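Local atomic coordinates of exopolyphosphatase-related protein (Archaeoglobus fulgidus, PDB entry 3LLV), a protein that probably binds NAD(P) through its Rossmann-type domain, the part present here, and as a whole protein may bind nucleic acid. Residues D56-R64 with F83-V94; A73-N84 with V97-K108. One frame throughout, in Å; residues are numbered along the deposited sequence. Where two conformers were deposited one is given.

Interaction 1: D56-R64 with F83-V94; sequences DPTDESFYR and FNLKILKALRSV
Thr58 and Ile87 bring their backbones closest, with CA atoms 4.6 Å apart, where the turn Asp56-Asp59 crosses helix 83-94. Beyond this type I turn the short helix 60-64 starts, with Asp59 as its N-cap, and its axis passes 8.7 Å from that of 83-94 at a crossing angle of -48°. Pro57 lays CB and CG on the CG1-CD1 arm of Ile87, and its CG also reaches CE2 of the Phe83 ring. The methyl of Thr58 meets the same ring, CG2 to Phe83 CE1 3.6 Å, while its hydroxyl turns back to Asp56 OD1, which the backbone N of Thr58 reaches from the same face of the carboxylate in an Asx turn. Ala90 offers only a methyl, and CB lies 3.4 Å from Thr58 O, so the turn can come close to the helix. Tyr63 is the knob, set among Ile87, Ala90, Leu91 and Val94: Leu91 CD1 stands over one ring face, 4.0 Å from the centroid and 19° off the normal, and Ala90 CB lies at the ring edge. With CG beside the backbone N (chi1 -62°), the Tyr63 ring points back toward the turn, and OH donates to Pro57 O in the carbonyl plane at 2.7 Å. Val94 CG2 lies over one face of the Arg64 guanidinium, near its rim, and Val94 CG1 touches Arg64 CG at 3.8 Å. Cohesion is thus mostly van der Waals packing, with no hydrogen bond crossing; polar bonds at the interface lie within one segment, and that of the Tyr63 hydroxyl ties its buried ring to the turn.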
loop_
_atom_site.group_PDB
_atom_site.type_symbol
_atom_site.label_atom_id
_atom_site.label_comp_id
_atom_site.label_asym_id
_atom_site.label_seq_id
_atom_site.Cartn_x
_atom_site.Cartn_y
_atom_site.Cartn_z
ATOM N N ASP A 56 6.990 1.718 -11.554
ATOM C CA ASP A 56 7.965 1.235 -10.589
ATOM C C ASP A 56 7.836 2.092 -9.333
ATOM O O ASP A 56 8.183 3.265 -9.379
ATOM C CB ASP A 56 9.366 1.345 -11.187
ATOM C CG ASP A 56 10.466 0.870 -10.228
ATOM O OD1 ASP A 56 10.203 0.641 -9.030
ATOM O OD2 ASP A 56 11.617 0.726 -10.698
ATOM N N PRO A 57 7.340 1.521 -8.201
ATOM C CA PRO A 57 7.083 2.333 -7.013
ATOM C C PRO A 57 8.342 2.748 -6.233
ATOM O O PRO A 57 8.248 3.347 -5.156
ATOM C CB PRO A 57 6.151 1.446 -6.166
ATOM C CG PRO A 57 6.568 0.054 -6.509
ATOM C CD PRO A 57 6.938 0.109 -7.996
ATOM N N THR A 58 9.515 2.443 -6.787
ATOM C CA THR A 58 10.750 3.023 -6.257
ATOM C C THR A 58 11.214 4.205 -7.131
ATOM O O THR A 58 12.223 4.836 -6.861
ATOM C CB THR A 58 11.867 1.958 -6.066
ATOM O OG1 THR A 58 12.377 1.555 -7.338
ATOM C CG2 THR A 58 11.351 0.751 -5.339
ATOM N N ASP A 59 10.419 4.547 -8.135
ATOM C CA ASP A 59 10.731 5.630 -9.056
ATOM C C ASP A 59 10.207 6.955 -8.483
ATOM O O ASP A 59 9.016 7.190 -8.466
ATOM C CB ASP A 59 10.140 5.255 -10.444
ATOM C CG ASP A 59 10.206 6.372 -11.489
ATOM O OD1 ASP A 59 10.844 7.428 -11.265
ATOM O OD2 ASP A 59 9.617 6.164 -12.581
ATOM N N GLU A 60 11.113 7.799 -7.989
ATOM C CA GLU A 60 10.726 9.102 -7.441
ATOM C C GLU A 60 9.963 9.973 -8.443
ATOM O O GLU A 60 9.071 10.731 -8.056
ATOM C CB GLU A 60 11.954 9.860 -6.931
ATOM C CG GLU A 60 12.527 9.275 -5.665
ATOM C CD GLU A 60 13.741 10.036 -5.159
ATOM O OE1 GLU A 60 13.798 11.277 -5.306
ATOM O OE2 GLU A 60 14.627 9.390 -4.560
ATOM N N SER A 61 10.302 9.882 -9.732
ATOM C CA SER A 61 9.591 10.675 -10.731
ATOM C C SER A 61 8.125 10.270 -10.850
ATOM O O SER A 61 7.280 11.107 -11.190
ATOM C CB SER A 61 10.260 10.580 -12.101
ATOM O OG SER A 61 11.574 11.104 -12.057
ATOM N N PHE A 62 7.820 8.997 -10.580
ATOM C CA PHE A 62 6.420 8.586 -10.540
ATOM C C PHE A 62 5.654 9.374 -9.479
ATOM O O PHE A 62 4.580 9.932 -9.753
ATOM C CB PHE A 62 6.267 7.075 -10.292
ATOM C CG PHE A 62 4.842 6.670 -10.089
ATOM C CD1 PHE A 62 3.918 6.673 -11.151
ATOM C CD2 PHE A 62 4.400 6.333 -8.833
ATOM C CE1 PHE A 62 2.590 6.323 -10.926
ATOM C CE2 PHE A 62 3.083 5.967 -8.624
ATOM C CZ PHE A 62 2.174 5.978 -9.672
ATOM N N TYR A 63 6.223 9.458 -8.279
ATOM C CA TYR A 63 5.574 10.208 -7.195
ATOM C C TYR A 63 5.453 11.682 -7.494
ATOM O O TYR A 63 4.449 12.307 -7.149
ATOM C CB TYR A 63 6.260 9.965 -5.841
ATOM C CG TYR A 63 6.151 8.520 -5.469
ATOM C CD1 TYR A 63 4.892 7.906 -5.315
ATOM C CD2 TYR A 63 7.286 7.746 -5.303
ATOM C CE1 TYR A 63 4.795 6.551 -5.008
ATOM C CE2 TYR A 63 7.194 6.399 -4.985
ATOM C CZ TYR A 63 5.953 5.807 -4.846
ATOM O OH TYR A 63 5.906 4.457 -4.570
ATOM N N ARG A 64 6.437 12.211 -8.209
ATOM C CA ARG A 64 6.408 13.609 -8.641
ATOM C C ARG A 64 5.335 13.898 -9.703
ATOM O O ARG A 64 4.911 15.059 -9.848
ATOM C CB ARG A 64 7.796 14.046 -9.133
ATOM C CG ARG A 64 8.835 14.028 -8.033
ATOM C CD ARG A 64 10.123 14.732 -8.435
ATOM N NE ARG A 64 11.097 14.679 -7.343
ATOM C CZ ARG A 64 11.108 15.463 -6.273
ATOM N NH1 ARG A 64 10.208 16.431 -6.106
ATOM N NH2 ARG A 64 12.050 15.286 -5.359
ATOM N N PHE A 83 11.806 -4.565 -0.600
ATOM C CA PHE A 83 11.188 -3.752 -1.633
ATOM C C PHE A 83 10.323 -2.645 -1.058
ATOM O O PHE A 83 10.390 -1.490 -1.515
ATOM C CB PHE A 83 10.391 -4.615 -2.636
ATOM C CG PHE A 83 10.113 -3.925 -3.941
ATOM C CD1 PHE A 83 11.158 -3.391 -4.704
ATOM C CD2 PHE A 83 8.813 -3.837 -4.433
ATOM C CE1 PHE A 83 10.899 -2.759 -5.911
ATOM C CE2 PHE A 83 8.548 -3.204 -5.656
ATOM C CZ PHE A 83 9.588 -2.669 -6.386
ATOM N N ASN A 84 9.546 -2.973 -0.025
ATOM C CA ASN A 84 8.681 -1.986 0.617
ATOM C C ASN A 84 9.495 -0.847 1.246
ATOM O O ASN A 84 9.061 0.295 1.244
ATOM C CB ASN A 84 7.799 -2.654 1.690
ATOM C CG ASN A 84 6.660 -3.457 1.092
ATOM O OD1 ASN A 84 6.523 -3.577 -0.131
ATOM N ND2 ASN A 84 5.843 -4.037 1.963
ATOM N N LEU A 85 10.688 -1.158 1.754
ATOM C CA LEU A 85 11.514 -0.135 2.384
ATOM C C LEU A 85 12.013 0.815 1.297
ATOM O O LEU A 85 12.007 2.046 1.470
ATOM C CB LEU A 85 12.669 -0.776 3.184
ATOM C CG LEU A 85 13.521 0.179 3.999
ATOM C CD1 LEU A 85 12.677 0.827 5.123
ATOM C CD2 LEU A 85 14.679 -0.571 4.625
ATOM N N LYS A 86 12.406 0.241 0.155
ATOM C CA LYS A 86 12.833 1.043 -0.986
ATOM C C LYS A 86 11.704 1.938 -1.481
ATOM O O LYS A 86 11.941 3.120 -1.820
ATOM C CB LYS A 86 13.344 0.143 -2.098
ATOM C CG LYS A 86 14.737 -0.382 -1.853
ATOM C CD LYS A 86 15.125 -1.337 -2.975
ATOM C CE LYS A 86 16.633 -1.485 -3.093
ATOM N NZ LYS A 86 17.252 -1.969 -1.829
ATOM N N ILE A 87 10.486 1.397 -1.492
ATOM C CA ILE A 87 9.325 2.167 -1.932
ATOM C C ILE A 87 9.078 3.329 -0.982
ATOM O O ILE A 87 8.897 4.488 -1.405
ATOM C CB ILE A 87 8.060 1.280 -1.993
ATOM C CG1 ILE A 87 8.183 0.246 -3.135
ATOM C CG2 ILE A 87 6.816 2.136 -2.084
ATOM C CD1 ILE A 87 7.155 -0.853 -3.032
ATOM N N LEU A 88 9.127 3.030 0.313
ATOM C CA LEU A 88 8.861 4.039 1.341
ATOM C C LEU A 88 9.917 5.160 1.255
ATOM O O LEU A 88 9.582 6.327 1.392
ATOM C CB LEU A 88 8.902 3.385 2.730
ATOM C CG LEU A 88 8.849 4.315 3.960
ATOM C CD1 LEU A 88 7.553 5.144 3.943
ATOM C CD2 LEU A 88 8.959 3.496 5.262
ATOM N N LYS A 89 11.183 4.796 1.041
ATOM C CA LYS A 89 12.240 5.805 0.960
ATOM C C LYS A 89 12.081 6.687 -0.281
ATOM O O LYS A 89 12.313 7.894 -0.196
ATOM C CB LYS A 89 13.605 5.123 0.973
ATOM C CG LYS A 89 13.973 4.625 2.392
ATOM C CD LYS A 89 15.299 3.853 2.425
ATOM C CE LYS A 89 15.565 3.326 3.823
ATOM N NZ LYS A 89 16.775 2.463 3.908
ATOM N N ALA A 90 11.711 6.080 -1.417
ATOM C CA ALA A 90 11.426 6.831 -2.657
ATOM C C ALA A 90 10.283 7.825 -2.429
ATOM O O ALA A 90 10.385 9.023 -2.769
ATOM C CB ALA A 90 11.083 5.872 -3.840
ATOM N N LEU A 91 9.199 7.320 -1.846
ATOM C CA LEU A 91 8.055 8.137 -1.512
ATOM C C LEU A 91 8.469 9.303 -0.637
ATOM O O LEU A 91 8.159 10.448 -0.952
ATOM C CB LEU A 91 6.966 7.292 -0.812
ATOM C CG LEU A 91 5.712 8.081 -0.435
ATOM C CD1 LEU A 91 4.993 8.679 -1.664
ATOM C CD2 LEU A 91 4.740 7.201 0.389
ATOM N N ARG A 92 9.180 9.006 0.447
ATOM C CA ARG A 92 9.579 10.028 1.418
ATOM C C ARG A 92 10.557 11.095 0.893
ATOM O O ARG A 92 10.623 12.229 1.436
ATOM C CB ARG A 92 10.075 9.342 2.692
ATOM C CG ARG A 92 8.937 8.816 3.525
ATOM C CD ARG A 92 8.298 9.952 4.352
ATOM N NE ARG A 92 7.087 9.467 5.027
ATOM C CZ ARG A 92 5.866 9.475 4.503
ATOM N NH1 ARG A 92 5.633 9.940 3.284
ATOM N NH2 ARG A 92 4.862 8.945 5.174
ATOM N N SER A 93 11.309 10.731 -0.145
ATOM C CA SER A 93 12.212 11.677 -0.800
ATOM C C SER A 93 11.419 12.759 -1.539
ATOM O O SER A 93 11.950 13.831 -1.819
ATOM C CB SER A 93 13.150 10.957 -1.762
ATOM O OG SER A 93 12.476 10.659 -2.974
ATOM N N VAL A 94 10.148 12.468 -1.836
ATOM C CA VAL A 94 9.235 13.374 -2.560
ATOM C C VAL A 94 8.165 14.026 -1.670
ATOM O O VAL A 94 7.857 15.210 -1.858
ATOM C CB VAL A 94 8.521 12.627 -3.732
ATOM C CG1 VAL A 94 7.529 13.539 -4.472
ATOM C CG2 VAL A 94 9.562 12.064 -4.725
#

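Interaction 2: A73-N84 with V97-K108; sequences AVLITGSDDEFN and VYAIVRVSSPKK. With PO4 (phosphate ion), chain B.
Val74, Ile76, Ile100 and Arg102 lace the parallel strands 73-76 and 99-103, 9° apart, through Val74 N to Tyr98 O, Ile100 N to Val74 O, Ile76 N to Ile100 O and Arg102 N to Ile76 O. Apolar neighbours pair along the ladder, Leu75 beside Ile100 on one face and Ile76 beside Val101 on the other, where Ile76 CD1 lies 3.8 Å from Val101 CG2. Among polar side chains, Asp81 grips the loop after strand 99-103: OD1 takes Ser104 N at 2.7 Å and OD2 takes Ser105 N at 2.9 Å, both on syn lone pairs, while Ser104 OG reaches OD2 from above the carboxylate plane. Asn84 ND2 bridges the carbonyls of Gly78 and Arg102. In the salt bridge, Lys108 NZ meets the anti lone pair of Glu82 OE2 at 2.9 Å. Arg102 extends, CG opposite its backbone N (chi1 178°), past Gly78 O; NH1 donates to Thr77 O and to phosphate O1 at 2.6 Å, NH2 to phosphate O2, and Ser79 CB lies over one guanidinium face, near its rim. Ala17 N also holds this phosphate, probably from the crystallisation liquor. Two parallel strands joined through helix 81-94 form a beta-alpha-beta unit of the Rossmann fold.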
loop_
_atom_site.group_PDB
_atom_site.type_symbol
_atom_site.label_atom_id
_atom_site.label_comp_id
_atom_site.label_asym_id
_atom_site.label_seq_id
_atom_site.Cartn_x
_atom_site.Cartn_y
_atom_site.Cartn_z
ATOM N N ALA A 73 -4.052 8.550 2.371
ATOM C CA ALA A 73 -2.972 7.639 2.689
ATOM C C ALA A 73 -2.466 6.899 1.466
ATOM O O ALA A 73 -3.225 6.617 0.518
ATOM C CB ALA A 73 -3.387 6.635 3.811
ATOM N N VAL A 74 -1.164 6.595 1.500
ATOM C CA VAL A 74 -0.546 5.692 0.569
ATOM C C VAL A 74 -0.386 4.372 1.313
ATOM O O VAL A 74 0.170 4.348 2.411
ATOM C CB VAL A 74 0.825 6.230 0.115
ATOM C CG1 VAL A 74 1.589 5.172 -0.722
ATOM C CG2 VAL A 74 0.649 7.536 -0.670
ATOM N N LEU A 75 -0.863 3.289 0.704
ATOM C CA LEU A 75 -0.849 1.973 1.346
ATOM C C LEU A 75 0.192 1.110 0.629
ATOM O O LEU A 75 0.075 0.833 -0.560
ATOM C CB LEU A 75 -2.238 1.331 1.307
ATOM C CG LEU A 75 -3.407 2.196 1.755
ATOM C CD1 LEU A 75 -4.650 1.325 1.751
ATOM C CD2 LEU A 75 -3.181 2.815 3.140
ATOM N N ILE A 76 1.245 0.740 1.354
ATOM C CA ILE A 76 2.323 -0.050 0.754
ATOM C C ILE A 76 2.047 -1.479 1.211
ATOM O O ILE A 76 2.271 -1.819 2.389
ATOM C CB ILE A 76 3.714 0.474 1.195
ATOM C CG1 ILE A 76 3.921 1.920 0.702
ATOM C CG2 ILE A 76 4.835 -0.453 0.637
ATOM C CD1 ILE A 76 5.117 2.632 1.312
ATOM N N THR A 77 1.552 -2.315 0.283
ATOM C CA THR A 77 0.920 -3.596 0.662
ATOM C C THR A 77 1.636 -4.853 0.180
ATOM O O THR A 77 1.164 -5.960 0.443
ATOM C CB THR A 77 -0.554 -3.682 0.156
ATOM O OG1 THR A 77 -0.535 -3.872 -1.259
ATOM C CG2 THR A 77 -1.301 -2.445 0.466
ATOM N N GLY A 78 2.750 -4.706 -0.540
ATOM C CA GLY A 78 3.478 -5.861 -1.070
ATOM C C GLY A 78 4.091 -6.716 0.021
ATOM O O GLY A 78 4.264 -6.273 1.160
ATOM N N SER A 79 4.462 -7.939 -0.340
ATOM C CA SER A 79 4.882 -8.895 0.683
ATOM C C SER A 79 6.414 -9.018 0.785
ATOM O O SER A 79 6.927 -9.924 1.457
ATOM C CB SER A 79 4.226 -10.243 0.387
ATOM O OG SER A 79 4.755 -10.762 -0.812
ATOM N N ASP A 80 7.143 -8.101 0.153
ATOM C CA ASP A 80 8.620 -8.119 0.172
ATOM C C ASP A 80 9.125 -6.930 1.000
ATOM O O ASP A 80 9.045 -5.789 0.537
ATOM C CB ASP A 80 9.087 -8.020 -1.293
ATOM C CG ASP A 80 10.607 -8.055 -1.469
ATOM O OD1 ASP A 80 11.374 -7.596 -0.602
ATOM O OD2 ASP A 80 11.035 -8.521 -2.547
ATOM N N ASP A 81 9.598 -7.185 2.230
ATOM C CA ASP A 81 10.085 -6.119 3.129
ATOM C C ASP A 81 11.136 -5.233 2.481
ATOM O O ASP A 81 11.054 -4.006 2.558
ATOM C CB ASP A 81 10.648 -6.696 4.439
ATOM C CG ASP A 81 9.568 -7.214 5.371
ATOM O OD1 ASP A 81 8.375 -6.952 5.102
ATOM O OD2 ASP A 81 9.903 -7.887 6.393
ATOM N N GLU A 82 12.129 -5.832 1.838
ATOM C CA GLU A 82 13.223 -5.010 1.313
ATOM C C GLU A 82 12.720 -4.067 0.224
ATOM O O GLU A 82 13.104 -2.893 0.192
ATOM C CB GLU A 82 14.406 -5.865 0.867
ATOM C CG GLU A 82 15.180 -6.481 2.074
ATOM C CD GLU A 82 15.521 -5.452 3.173
ATOM O OE1 GLU A 82 16.096 -4.376 2.849
ATOM O OE2 GLU A 82 15.227 -5.726 4.367
ATOM N N PHE A 83 11.806 -4.565 -0.600
ATOM C CA PHE A 83 11.188 -3.752 -1.633
ATOM C C PHE A 83 10.323 -2.645 -1.058
ATOM O O PHE A 83 10.390 -1.490 -1.515
ATOM C CB PHE A 83 10.391 -4.615 -2.636
ATOM C CG PHE A 83 10.113 -3.925 -3.941
ATOM C CD1 PHE A 83 11.158 -3.391 -4.704
ATOM C CD2 PHE A 83 8.813 -3.837 -4.433
ATOM C CE1 PHE A 83 10.899 -2.759 -5.911
ATOM C CE2 PHE A 83 8.548 -3.204 -5.656
ATOM C CZ PHE A 83 9.588 -2.669 -6.386
ATOM N N ASN A 84 9.546 -2.973 -0.025
ATOM C CA ASN A 84 8.681 -1.986 0.617
ATOM C C ASN A 84 9.495 -0.847 1.246
ATOM O O ASN A 84 9.061 0.295 1.244
ATOM C CB ASN A 84 7.799 -2.654 1.690
ATOM C CG ASN A 84 6.660 -3.457 1.092
ATOM O OD1 ASN A 84 6.523 -3.577 -0.131
ATOM N ND2 ASN A 84 5.843 -4.037 1.963
ATOM N N VAL A 97 3.341 12.522 2.528
ATOM C CA VAL A 97 1.995 11.965 2.519
ATOM C C VAL A 97 1.882 10.760 3.470
ATOM O O VAL A 97 2.777 9.902 3.517
ATOM C CB VAL A 97 1.522 11.610 1.083
ATOM C CG1 VAL A 97 2.487 10.591 0.407
ATOM C CG2 VAL A 97 0.066 11.098 1.125
ATOM N N TYR A 98 0.809 10.703 4.250
ATOM C CA TYR A 98 0.656 9.632 5.232
ATOM C C TYR A 98 0.780 8.246 4.572
ATOM O O TYR A 98 0.162 8.003 3.523
ATOM C CB TYR A 98 -0.714 9.793 5.851
ATOM C CG TYR A 98 -0.932 9.026 7.119
ATOM C CD1 TYR A 98 -0.684 9.613 8.352
ATOM C CD2 TYR A 98 -1.419 7.718 7.090
ATOM C CE1 TYR A 98 -0.900 8.926 9.524
ATOM C CE2 TYR A 98 -1.668 7.022 8.283
ATOM C CZ TYR A 98 -1.392 7.639 9.486
ATOM O OH TYR A 98 -1.616 6.958 10.680
ATOM N N ALA A 99 1.610 7.374 5.158
ATOM C CA ALA A 99 1.861 6.041 4.584
ATOM C C ALA A 99 1.679 4.955 5.621
ATOM O O ALA A 99 2.121 5.095 6.779
ATOM C CB ALA A 99 3.258 5.953 3.977
ATOM N N ILE A 100 0.996 3.882 5.215
ATOM C CA ILE A 100 0.834 2.718 6.093
ATOM C C ILE A 100 1.506 1.593 5.347
ATOM O O ILE A 100 1.218 1.364 4.177
ATOM C CB ILE A 100 -0.631 2.366 6.319
ATOM C CG1 ILE A 100 -1.399 3.573 6.899
ATOM C CG2 ILE A 100 -0.730 1.111 7.224
ATOM C CD1 ILE A 100 -2.891 3.309 7.068
ATOM N N VAL A 101 2.422 0.900 6.024
ATOM C CA VAL A 101 3.290 -0.032 5.322
ATOM C C VAL A 101 3.214 -1.409 5.938
ATOM O O VAL A 101 3.300 -1.539 7.149
ATOM C CB VAL A 101 4.744 0.473 5.374
ATOM C CG1 VAL A 101 5.622 -0.346 4.437
ATOM C CG2 VAL A 101 4.785 1.962 5.025
ATOM N N ARG A 102 3.033 -2.412 5.078
ATOM C CA ARG A 102 3.103 -3.829 5.465
ATOM C C ARG A 102 4.548 -4.321 5.683
ATOM O O ARG A 102 5.432 -4.108 4.845
ATOM C CB ARG A 102 2.405 -4.653 4.375
ATOM C CG ARG A 102 2.444 -6.145 4.640
ATOM C CD ARG A 102 1.919 -6.853 3.393
ATOM N NE ARG A 102 1.997 -8.287 3.523
ATOM C CZ ARG A 102 1.279 -9.134 2.799
ATOM N NH1 ARG A 102 0.418 -8.660 1.880
ATOM N NH2 ARG A 102 1.427 -10.445 2.991
ATOM N N VAL A 103 4.788 -4.946 6.834
ATOM C CA VAL A 103 6.112 -5.464 7.184
ATOM C C VAL A 103 5.926 -6.901 7.642
ATOM O O VAL A 103 5.066 -7.187 8.460
ATOM C CB VAL A 103 6.745 -4.581 8.267
ATOM C CG1 VAL A 103 8.083 -5.168 8.804
ATOM C CG2 VAL A 103 6.968 -3.175 7.726
ATOM N N SER A 104 6.725 -7.814 7.090
ATOM C CA SER A 104 6.616 -9.226 7.450
ATOM C C SER A 104 7.483 -9.609 8.655
ATOM O O SER A 104 7.116 -10.496 9.436
ATOM C CB SER A 104 6.882 -10.131 6.228
ATOM O OG SER A 104 8.264 -10.332 5.967
ATOM N N SER A 105 8.622 -8.952 8.814
ATOM C CA SER A 105 9.612 -9.306 9.832
ATOM C C SER A 105 9.493 -8.351 11.023
ATOM O O SER A 105 9.798 -7.168 10.870
ATOM C CB SER A 105 10.997 -9.176 9.196
ATOM O OG SER A 105 12.020 -9.655 10.039
ATOM N N PRO A 106 9.064 -8.849 12.216
ATOM C CA PRO A 106 8.990 -7.917 13.344
ATOM C C PRO A 106 10.287 -7.166 13.649
ATOM O O PRO A 106 10.225 -6.027 14.085
ATOM C CB PRO A 106 8.628 -8.818 14.533
ATOM C CG PRO A 106 7.904 -9.957 13.951
ATOM C CD PRO A 106 8.343 -10.109 12.502
ATOM N N LYS A 107 11.450 -7.787 13.454
ATOM C CA LYS A 107 12.712 -7.090 13.720
ATOM C C LYS A 107 12.894 -5.817 12.878
ATOM O O LYS A 107 13.672 -4.929 13.243
ATOM C CB LYS A 107 13.920 -8.027 13.540
ATOM C CG LYS A 107 14.202 -8.380 12.069
ATOM C CD LYS A 107 15.342 -9.400 11.993
ATOM C CE LYS A 107 15.618 -9.843 10.564
ATOM N NZ LYS A 107 16.939 -10.513 10.461
ATOM N N LYS A 108 12.160 -5.740 11.771
ATOM C CA LYS A 108 12.284 -4.631 10.816
ATOM C C LYS A 108 11.345 -3.470 11.082
ATOM O O LYS A 108 11.433 -2.453 10.401
ATOM C CB LYS A 108 12.131 -5.145 9.367
ATOM C CG LYS A 108 13.223 -6.157 8.987
ATOM C CD LYS A 108 13.175 -6.566 7.527
ATOM C CE LYS A 108 14.301 -7.593 7.265
ATOM N NZ LYS A 108 14.415 -8.043 5.851
HETATM P P PO4 B . -0.540 -11.325 -0.110
HETATM O O1 PO4 B . -1.105 -9.964 0.158
HETATM O O2 PO4 B . 0.675 -11.642 0.726
HETATM O O3 PO4 B . -1.586 -12.386 0.118
HETATM O O4 PO4 B . -0.102 -11.367 -1.555
HETATM O O HOH W 1 9.469 -9.913 3.277
HETATM O O HOH W 2 12.067 -9.473 5.696
#

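How the interactions relate
From the N terminus, the turn and helix of 56-64 come first, followed by strand 73-76 and helix 81-94, then strand 99-103. Interaction 1 closes the loop that runs from 56-64 through strand 73-76 to helix 81-94; interaction 2 closes the next one, from 73-84 through that helix to 97-108. The segments alternate, so the two loops cross; 73-84 and 83-94 overlap at Phe83 and Asn84. Helix 81-94 serves both, packing against the turn and helix of 56-64 and linking two neighbouring strands of the parallel sheet. Direct contacts join them: Ile87 packs on Ile76, Leu91 on Val97, and Arg92 NH2 probably hydrogen-bonds Val97 O.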